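Local coordinates for Sodium/calcium exchanger regulatory protein 1 (Loligo pealei, PDB 3PPT) that binds fatty acids such as palmitoleate inside its beta-barrel, also binds phosphoinositides and, when phosphorylated, stimulates the sodium/calcium exchanger of squid optic nerve, at residues T37-I42 with K52-F57. Sequence-based numbering, arbitrary orientation.
Sequences TPTQEI and KTSTTF. With PAM (palmitoleic acid), chain B.
The carbonyl oxygen of Lys52 is gripped twice across the strand pair: the N-H of Glu41 reaches it in the carbonyl plane (N to O 2.9 Å), and a bound water donates to the same Lys52 O (2.9 Å). Thr39 OG1, Ser54 OG and Glu41 OE1 each lie 2.8 Å from that water, whose two protons cannot serve every acceptor around it. Small hydroxyls and a carboxylate suit this partly exposed outer face because all can reach the one water. Here Thr39 and Ser54 form an antiparallel hydrogen-bonded pair, with Ser54 N bonded to Thr39 O at 2.9 Å; Thr39 OG1 sits between its own N and carbonyl carbon (chi1 63°), against Ser54 CB. Glu41 and Lys52 run alongside each other, OE1 resting 3.8 Å from Lys52 CD. The lysine chain then bends at its far end, carrying NZ away from Glu41 to a salt bridge with Asp61.

Gln40 and Thr53, the non-hydrogen-bonded pair, put their side chains on the opposite, inner face. Gln40 CG lies beside Thr53 OG1, and the extended glutamine brings NE2 to 2.9 Å from O1 of palmitoleic acid. A carboxamide, both acceptor and donor, suits this buried polar site: OE1 accepts from Arg105 and NE2 faces the ligand. Arg125 and Tyr127 hydrogen-bond the ligand. The lipid doubles back, bringing its terminal C16 against Thr53 CG2 (3.9 Å) and the methyl of Thr55, and Phe57 touches C12 with a ring edge. Pro38 CB abuts Thr55 CG2. This hairpin of strands 39-45 and 48-54, with its polar outer face and ligand-lining inner face, belongs to the antiparallel beta-barrel of the fatty-acid-binding protein family.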
loop_
_atom_site.group_PDB
_atom_site.type_symbol
_atom_site.label_atom_id
_atom_site.label_comp_id
_atom_site.label_asym_id
_atom_site.label_seq_id
_atom_site.Cartn_x
_atom_site.Cartn_y
_atom_site.Cartn_z
ATOM N N THR A 37 -10.743 3.149 7.531
ATOM C CA THR A 37 -9.879 2.307 8.351
ATOM C C THR A 37 -9.632 1.023 7.568
ATOM O O THR A 37 -10.220 -0.015 7.851
ATOM C CB THR A 37 -10.524 1.985 9.716
ATOM O OG1 THR A 37 -10.965 3.203 10.326
ATOM C CG2 THR A 37 -9.521 1.289 10.634
ATOM N N PRO A 38 -8.748 1.089 6.571
ATOM C CA PRO A 38 -8.575 -0.062 5.683
ATOM C C PRO A 38 -7.933 -1.265 6.345
ATOM O O PRO A 38 -7.175 -1.150 7.321
ATOM C CB PRO A 38 -7.628 0.472 4.607
ATOM C CG PRO A 38 -6.904 1.600 5.278
ATOM C CD PRO A 38 -7.922 2.237 6.160
ATOM N N THR A 39 -8.236 -2.427 5.787
ATOM C CA THR A 39 -7.479 -3.627 6.090
ATOM C C THR A 39 -6.617 -3.976 4.885
ATOM O O THR A 39 -6.982 -3.693 3.737
ATOM C CB THR A 39 -8.370 -4.828 6.403
ATOM O OG1 THR A 39 -9.155 -5.161 5.249
ATOM C CG2 THR A 39 -9.265 -4.520 7.604
ATOM N N GLN A 40 -5.488 -4.619 5.150
ATOM C CA GLN A 40 -4.693 -5.237 4.097
ATOM C C GLN A 40 -4.539 -6.708 4.419
ATOM O O GLN A 40 -4.216 -7.082 5.558
ATOM C CB GLN A 40 -3.318 -4.588 3.960
ATOM C CG GLN A 40 -3.381 -3.183 3.367
ATOM C CD GLN A 40 -2.008 -2.612 3.046
ATOM O OE1 GLN A 40 -1.072 -3.361 2.747
ATOM N NE2 GLN A 40 -1.882 -1.282 3.086
ATOM N N GLU A 41 -4.753 -7.541 3.412
ATOM C CA GLU A 41 -4.520 -8.965 3.537
ATOM C C GLU A 41 -3.472 -9.356 2.530
ATOM O O GLU A 41 -3.648 -9.165 1.324
ATOM C CB GLU A 41 -5.810 -9.719 3.310
ATOM C CG GLU A 41 -6.726 -9.556 4.482
ATOM C CD GLU A 41 -8.106 -10.059 4.205
ATOM O OE1 GLU A 41 -8.820 -9.374 3.447
ATOM O OE2 GLU A 41 -8.473 -11.130 4.748
ATOM N N ILE A 42 -2.366 -9.874 3.046
ATOM C CA ILE A 42 -1.195 -10.139 2.235
ATOM C C ILE A 42 -0.925 -11.632 2.265
ATOM O O ILE A 42 -0.870 -12.249 3.336
ATOM C CB ILE A 42 0.015 -9.351 2.795
ATOM C CG1 ILE A 42 -0.286 -7.842 2.757
ATOM C CG2 ILE A 42 1.311 -9.710 2.057
ATOM C CD1 ILE A 42 0.817 -6.968 3.322
ATOM N N LYS A 52 -4.722 -7.522 -0.844
ATOM C CA LYS A 52 -6.085 -7.006 -0.925
ATOM C C LYS A 52 -6.237 -5.896 0.100
ATOM O O LYS A 52 -6.035 -6.116 1.297
ATOM C CB LYS A 52 -7.117 -8.114 -0.654
ATOM C CG LYS A 52 -8.556 -7.591 -0.661
ATOM C CD LYS A 52 -9.587 -8.645 -0.247
ATOM C CE LYS A 52 -9.676 -9.779 -1.231
ATOM N NZ LYS A 52 -10.265 -9.356 -2.526
ATOM N N THR A 53 -6.591 -4.703 -0.369
ATOM C CA THR A 53 -6.822 -3.572 0.528
ATOM C C THR A 53 -8.296 -3.243 0.481
ATOM O O THR A 53 -8.821 -2.940 -0.589
ATOM C CB THR A 53 -6.002 -2.324 0.126
ATOM O OG1 THR A 53 -4.616 -2.687 0.009
ATOM C CG2 THR A 53 -6.150 -1.231 1.172
ATOM N N SER A 54 -8.958 -3.322 1.633
ATOM C CA SER A 54 -10.420 -3.222 1.697
ATOM C C SER A 54 -10.879 -2.044 2.540
ATOM O O SER A 54 -10.323 -1.786 3.605
ATOM C CB SER A 54 -11.007 -4.501 2.317
ATOM O OG SER A 54 -10.634 -5.686 1.625
ATOM N N THR A 55 -11.908 -1.345 2.064
ATOM C CA THR A 55 -12.614 -0.326 2.836
ATOM C C THR A 55 -14.110 -0.508 2.589
ATOM O O THR A 55 -14.509 -1.356 1.800
ATOM C CB THR A 55 -12.236 1.106 2.387
ATOM O OG1 THR A 55 -12.714 1.324 1.051
ATOM C CG2 THR A 55 -10.723 1.346 2.454
ATOM N N THR A 56 -14.933 0.331 3.209
ATOM C CA THR A 56 -16.373 0.220 3.003
ATOM C C THR A 56 -16.823 0.671 1.617
ATOM O O THR A 56 -17.942 0.354 1.212
ATOM C CB THR A 56 -17.164 1.022 4.042
ATOM O OG1 THR A 56 -16.865 2.417 3.910
ATOM C CG2 THR A 56 -16.856 0.556 5.450
ATOM N N PHE A 57 -15.971 1.415 0.906
ATOM C CA PHE A 57 -16.364 2.040 -0.361
ATOM C C PHE A 57 -15.559 1.563 -1.566
ATOM O O PHE A 57 -15.968 1.802 -2.694
ATOM C CB PHE A 57 -16.285 3.571 -0.262
ATOM C CG PHE A 57 -14.917 4.082 0.082
ATOM C CD1 PHE A 57 -13.999 4.401 -0.913
ATOM C CD2 PHE A 57 -14.540 4.229 1.408
ATOM C CE1 PHE A 57 -12.727 4.863 -0.585
ATOM C CE2 PHE A 57 -13.281 4.677 1.739
ATOM C CZ PHE A 57 -12.369 4.996 0.744
HETATM C C1 PAM B . -3.058 2.327 2.407
HETATM O O1 PAM B . -3.010 1.153 1.961
HETATM O O2 PAM B . -3.200 2.558 3.631
HETATM C C2 PAM B . -2.939 3.513 1.463
HETATM C C3 PAM B . -3.033 3.138 -0.009
HETATM C C4 PAM B . -2.972 4.383 -0.892
HETATM C C5 PAM B . -3.223 4.010 -2.353
HETATM C C6 PAM B . -3.149 5.182 -3.328
HETATM C C7 PAM B . -4.112 6.306 -2.968
HETATM C C8 PAM B . -5.556 5.826 -3.001
HETATM C C9 PAM B . -6.478 6.952 -2.605
HETATM C C10 PAM B . -7.801 6.791 -2.538
HETATM C C11 PAM B . -8.473 5.475 -2.846
HETATM C C12 PAM B . -9.238 5.004 -1.618
HETATM C C13 PAM B . -8.544 3.843 -0.926
HETATM C C14 PAM B . -8.701 2.561 -1.735
HETATM C C15 PAM B . -8.106 1.387 -0.971
HETATM C C16 PAM B . -8.988 0.166 -1.077
HETATM O O HOH W 1 -13.058 1.709 5.786
HETATM O O HOH W 2 -8.380 -6.633 3.000
#